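Local coordinates for glutathione S-transferase 2 (Heligmosomoides polygyrus, PDB 1TW9), which probably catalyses the conjugation of glutathione to electrophilic substrates, releasing a halide and a proton, as a member of the sigma-family glutathione transferases, at residues A[12-24]-A[153-166]. Numbering follows the deposited sequence.
Sequences RGAGECARQVFAL and ISWVDLLVAEHVAD. Unlike the reference sequence in segment 12-24: Val21 (reference Ile).
Gln20 sets CG beside its backbone N (chi1 -65°) and runs extended to its amide, while Glu162, CG anti to N but bent at chi2 (72°), lifts its carboxylate to meet it. Gln20 NE2 donates to Glu162 OE2 at 3.0 Å, in its own amide plane but from above the carboxylate, the two planes nearly perpendicular. Gln20 NE2 also donates to Glu16 OE2 at 3.0 Å, and so bridges two acidic groups that Arg201 joins by salt bridges; Trp197 NE1 is a further partner of Glu16 OE2. A leucine in place of Gln20 would probably take away the N-H bonds to both carboxylates, leaving their oxygens without the donor between them. Arg12 extends the polar end: water 1 accepts from its NE and donates to Glu162 OE1, alongside a long salt bridge, while NH1 is held by Thr204 O. Farther along, Cys17 SG lies at the edge of the Trp155 ring, 4.2 Å from CE3. Leu158 CD1 packs 3.8 Å from Val21 CG2 and also touches Leu24, whose CD1 meets Ile153 CG2 tip to tip. The axes of segments 16-24 and 155-166 approach to 9.4 Å, with 124° between their N-to-C directions, joining the thioredoxin-like N-terminal domain to the all-helical C-terminal domain, the interdomain packing of the glutathione transferase fold.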
loop_
_atom_site.group_PDB
_atom_site.type_symbol
_atom_site.label_atom_id
_atom_site.label_comp_id
_atom_site.label_asym_id
_atom_site.label_seq_id
_atom_site.Cartn_x
_atom_site.Cartn_y
_atom_site.Cartn_z
ATOM N N ARG A 12 -7.653 -17.311 6.374
ATOM C CA ARG A 12 -8.125 -15.931 6.235
ATOM C C ARG A 12 -6.913 -15.128 5.775
ATOM O O ARG A 12 -6.799 -14.802 4.607
ATOM C CB ARG A 12 -8.721 -15.372 7.558
ATOM C CG ARG A 12 -9.938 -16.147 8.030
ATOM C CD ARG A 12 -10.531 -15.594 9.296
ATOM N NE ARG A 12 -9.540 -15.568 10.389
ATOM C CZ ARG A 12 -9.200 -16.633 11.081
ATOM N NH1 ARG A 12 -9.832 -17.761 10.862
ATOM N NH2 ARG A 12 -8.312 -16.571 12.064
ATOM N N GLY A 13 -6.022 -14.799 6.701
ATOM C CA GLY A 13 -4.728 -14.234 6.372
ATOM C C GLY A 13 -4.810 -13.054 5.461
ATOM O O GLY A 13 -5.680 -12.206 5.611
ATOM N N ALA A 14 -3.912 -13.030 4.486
ATOM C CA ALA A 14 -3.824 -11.985 3.491
ATOM C C ALA A 14 -4.859 -12.016 2.410
ATOM O O ALA A 14 -4.958 -11.068 1.649
ATOM C CB ALA A 14 -2.413 -11.995 2.866
ATOM N N GLY A 15 -5.625 -13.111 2.315
ATOM C CA GLY A 15 -6.654 -13.271 1.286
ATOM C C GLY A 15 -8.031 -12.753 1.717
ATOM O O GLY A 15 -8.862 -12.422 0.905
ATOM N N GLU A 16 -8.242 -12.603 3.024
ATOM C CA GLU A 16 -9.576 -12.431 3.560
ATOM C C GLU A 16 -10.220 -11.097 3.184
ATOM O O GLU A 16 -11.402 -11.061 2.955
ATOM C CB GLU A 16 -9.572 -12.595 5.048
ATOM C CG GLU A 16 -10.933 -12.652 5.727
ATOM C CD GLU A 16 -11.816 -13.801 5.334
ATOM O OE1 GLU A 16 -11.362 -14.752 4.669
ATOM O OE2 GLU A 16 -12.998 -13.772 5.742
ATOM N N CYS A 17 -9.459 -10.012 3.158
ATOM C CA CYS A 17 -10.098 -8.702 2.857
ATOM C C CYS A 17 -10.679 -8.772 1.456
ATOM O O CYS A 17 -11.872 -8.480 1.238
ATOM C CB CYS A 17 -9.078 -7.608 3.134
ATOM S SG CYS A 17 -9.772 -5.974 2.848
ATOM N N ALA A 18 -9.911 -9.324 0.525
ATOM C CA ALA A 18 -10.444 -9.527 -0.820
ATOM C C ALA A 18 -11.773 -10.325 -0.811
ATOM O O ALA A 18 -12.764 -9.974 -1.522
ATOM C CB ALA A 18 -9.405 -10.089 -1.695
ATOM N N ARG A 19 -11.791 -11.456 -0.085
ATOM C CA ARG A 19 -12.973 -12.304 0.022
ATOM C C ARG A 19 -14.113 -11.542 0.572
ATOM O O ARG A 19 -15.269 -11.691 0.153
ATOM C CB ARG A 19 -12.677 -13.538 0.883
ATOM C CG ARG A 19 -11.592 -14.441 0.326
ATOM C CD ARG A 19 -11.627 -15.755 1.112
ATOM N NE ARG A 19 -10.485 -16.639 0.794
ATOM C CZ ARG A 19 -9.446 -16.814 1.594
ATOM N NH1 ARG A 19 -9.370 -16.171 2.761
ATOM N NH2 ARG A 19 -8.522 -17.680 1.245
ATOM N N GLN A 20 -13.828 -10.665 1.541
ATOM C CA GLN A 20 -14.901 -9.876 2.101
ATOM C C GLN A 20 -15.416 -8.732 1.158
ATOM O O GLN A 20 -16.583 -8.392 1.198
ATOM C CB GLN A 20 -14.557 -9.391 3.456
ATOM C CG GLN A 20 -14.400 -10.517 4.436
ATOM C CD GLN A 20 -14.223 -10.103 5.833
ATOM O OE1 GLN A 20 -14.429 -8.917 6.150
ATOM N NE2 GLN A 20 -13.842 -11.035 6.686
ATOM N N VAL A 21 -14.543 -8.185 0.311
ATOM C CA VAL A 21 -14.985 -7.241 -0.718
ATOM C C VAL A 21 -15.945 -7.949 -1.670
ATOM O O VAL A 21 -16.985 -7.455 -2.007
ATOM C CB VAL A 21 -13.806 -6.606 -1.436
ATOM C CG1 VAL A 21 -14.279 -5.782 -2.600
ATOM C CG2 VAL A 21 -13.046 -5.673 -0.405
ATOM N N PHE A 22 -15.535 -9.121 -2.099
ATOM C CA PHE A 22 -16.394 -9.912 -2.971
ATOM C C PHE A 22 -17.750 -10.155 -2.321
ATOM O O PHE A 22 -18.802 -10.037 -2.947
ATOM C CB PHE A 22 -15.745 -11.277 -3.282
ATOM C CG PHE A 22 -14.684 -11.242 -4.439
ATOM C CD1 PHE A 22 -14.965 -10.621 -5.657
ATOM C CD2 PHE A 22 -13.413 -11.758 -4.243
ATOM C CE1 PHE A 22 -14.025 -10.618 -6.659
ATOM C CE2 PHE A 22 -12.497 -11.766 -5.266
ATOM C CZ PHE A 22 -12.792 -11.190 -6.464
ATOM N N ALA A 23 -17.727 -10.541 -1.038
ATOM C CA ALA A 23 -18.951 -10.844 -0.299
ATOM C C ALA A 23 -19.807 -9.603 -0.279
ATOM O O ALA A 23 -21.020 -9.676 -0.550
ATOM C CB ALA A 23 -18.658 -11.322 1.134
ATOM N N LEU A 24 -19.210 -8.469 0.101
ATOM C CA LEU A 24 -19.921 -7.200 0.200
ATOM C C LEU A 24 -20.584 -6.788 -1.108
ATOM O O LEU A 24 -21.633 -6.142 -1.115
ATOM C CB LEU A 24 -18.932 -6.093 0.558
ATOM C CG LEU A 24 -19.114 -5.252 1.772
ATOM C CD1 LEU A 24 -18.350 -3.980 1.553
ATOM C CD2 LEU A 24 -20.544 -5.107 2.346
ATOM N N ILE A 153 -19.339 2.233 3.842
ATOM C CA ILE A 153 -18.369 1.220 4.178
ATOM C C ILE A 153 -17.301 1.193 3.122
ATOM O O ILE A 153 -17.587 1.379 1.891
ATOM C CB ILE A 153 -19.092 -0.140 4.283
ATOM C CG1 ILE A 153 -18.186 -1.242 4.840
ATOM C CG2 ILE A 153 -19.654 -0.588 2.967
ATOM C CD1 ILE A 153 -18.877 -2.526 5.338
ATOM N N SER A 154 -16.055 0.952 3.550
ATOM C CA SER A 154 -14.954 0.836 2.586
ATOM C C SER A 154 -14.144 -0.409 2.933
ATOM O O SER A 154 -14.265 -0.963 4.051
ATOM C CB SER A 154 -14.038 2.024 2.594
ATOM O OG SER A 154 -13.366 2.149 3.837
ATOM N N TRP A 155 -13.211 -0.718 2.054
ATOM C CA TRP A 155 -12.372 -1.960 2.277
ATOM C C TRP A 155 -11.499 -1.837 3.516
ATOM O O TRP A 155 -11.199 -2.886 4.172
ATOM C CB TRP A 155 -11.525 -2.265 1.064
ATOM C CG TRP A 155 -10.517 -1.237 0.668
ATOM C CD1 TRP A 155 -10.715 -0.088 -0.077
ATOM C CD2 TRP A 155 -9.097 -1.339 0.859
ATOM N NE1 TRP A 155 -9.498 0.535 -0.318
ATOM C CE2 TRP A 155 -8.502 -0.187 0.289
ATOM C CE3 TRP A 155 -8.287 -2.217 1.568
ATOM C CZ2 TRP A 155 -7.124 0.058 0.341
ATOM C CZ3 TRP A 155 -6.922 -1.976 1.580
ATOM C CH2 TRP A 155 -6.362 -0.866 0.973
ATOM N N VAL A 156 -11.121 -0.639 3.900
ATOM C CA VAL A 156 -10.288 -0.497 5.153
ATOM C C VAL A 156 -11.173 -0.743 6.384
ATOM O O VAL A 156 -10.704 -1.279 7.384
ATOM C CB VAL A 156 -9.488 0.813 5.297
ATOM C CG1 VAL A 156 -10.420 2.032 5.628
ATOM C CG2 VAL A 156 -8.399 0.629 6.338
ATOM N N ASP A 157 -12.461 -0.401 6.354
ATOM C CA ASP A 157 -13.369 -0.828 7.435
ATOM C C ASP A 157 -13.351 -2.369 7.599
ATOM O O ASP A 157 -13.262 -2.888 8.715
ATOM C CB ASP A 157 -14.793 -0.424 7.158
ATOM C CG ASP A 157 -15.016 1.032 7.230
ATOM O OD1 ASP A 157 -14.667 1.701 8.269
ATOM O OD2 ASP A 157 -15.621 1.574 6.228
ATOM N N LEU A 158 -13.454 -3.082 6.490
ATOM C CA LEU A 158 -13.350 -4.535 6.454
ATOM C C LEU A 158 -12.037 -5.055 7.003
ATOM O O LEU A 158 -12.043 -6.041 7.778
ATOM C CB LEU A 158 -13.585 -5.173 5.041
ATOM C CG LEU A 158 -14.863 -4.846 4.341
ATOM C CD1 LEU A 158 -14.842 -5.316 2.956
ATOM C CD2 LEU A 158 -15.989 -5.364 5.093
ATOM N N LEU A 159 -10.921 -4.453 6.619
ATOM C CA LEU A 159 -9.615 -4.924 7.023
ATOM C C LEU A 159 -9.449 -4.721 8.561
ATOM O O LEU A 159 -8.990 -5.632 9.259
ATOM C CB LEU A 159 -8.616 -4.099 6.242
ATOM C CG LEU A 159 -7.156 -4.374 6.427
ATOM C CD1 LEU A 159 -6.845 -5.777 5.929
ATOM C CD2 LEU A 159 -6.327 -3.370 5.718
ATOM N N VAL A 160 -9.797 -3.532 9.024
ATOM C CA VAL A 160 -9.677 -3.206 10.458
ATOM C C VAL A 160 -10.578 -4.073 11.311
ATOM O O VAL A 160 -10.064 -4.701 12.294
ATOM C CB VAL A 160 -9.816 -1.709 10.724
ATOM C CG1 VAL A 160 -9.800 -1.408 12.262
ATOM C CG2 VAL A 160 -8.596 -0.959 10.066
ATOM N N ALA A 161 -11.862 -4.196 10.931
ATOM C CA ALA A 161 -12.854 -4.894 11.736
ATOM C C ALA A 161 -12.450 -6.364 11.835
ATOM O O ALA A 161 -12.569 -6.985 12.870
ATOM C CB ALA A 161 -14.254 -4.779 11.134
ATOM N N GLU A 162 -11.939 -6.929 10.751
ATOM C CA GLU A 162 -11.563 -8.341 10.806
ATOM C C GLU A 162 -10.389 -8.597 11.719
ATOM O O GLU A 162 -10.374 -9.546 12.497
ATOM C CB GLU A 162 -11.267 -8.853 9.373
ATOM C CG GLU A 162 -10.750 -10.289 9.304
ATOM C CD GLU A 162 -11.813 -11.376 9.601
ATOM O OE1 GLU A 162 -11.386 -12.495 9.974
ATOM O OE2 GLU A 162 -13.070 -11.145 9.548
ATOM N N HIS A 163 -9.412 -7.683 11.714
ATOM C CA HIS A 163 -8.271 -7.801 12.564
ATOM C C HIS A 163 -8.704 -7.684 14.020
ATOM O O HIS A 163 -8.311 -8.481 14.853
ATOM C CB HIS A 163 -7.226 -6.729 12.240
ATOM C CG HIS A 163 -6.017 -6.806 13.129
ATOM N ND1 HIS A 163 -5.146 -7.886 13.126
ATOM C CD2 HIS A 163 -5.611 -6.001 14.140
ATOM C CE1 HIS A 163 -4.237 -7.703 14.060
ATOM N NE2 HIS A 163 -4.492 -6.570 14.690
ATOM N N VAL A 164 -9.523 -6.707 14.309
ATOM C CA VAL A 164 -9.997 -6.451 15.660
ATOM C C VAL A 164 -10.799 -7.648 16.203
ATOM O O VAL A 164 -10.622 -8.025 17.360
ATOM C CB VAL A 164 -10.765 -5.078 15.698
ATOM C CG1 VAL A 164 -11.450 -4.875 17.059
ATOM C CG2 VAL A 164 -9.795 -3.952 15.400
ATOM N N ALA A 165 -11.626 -8.262 15.360
ATOM C CA ALA A 165 -12.388 -9.450 15.725
ATOM C C ALA A 165 -11.485 -10.599 16.061
ATOM O O ALA A 165 -11.626 -11.281 17.088
ATOM C CB ALA A 165 -13.355 -9.852 14.581
ATOM N N ASP A 166 -10.510 -10.801 15.193
ATOM C CA ASP A 166 -9.541 -11.840 15.364
ATOM C C ASP A 166 -8.725 -11.661 16.631
ATOM O O ASP A 166 -8.611 -12.607 17.433
ATOM C CB ASP A 166 -8.589 -11.813 14.204
ATOM C CG ASP A 166 -7.523 -12.887 14.291
ATOM O OD1 ASP A 166 -7.738 -13.968 14.877
ATOM O OD2 ASP A 166 -6.405 -12.701 13.774
HETATM O O HOH W 1 -8.734 -12.854 10.206
HETATM O O HOH W 2 -11.049 -8.189 5.894
#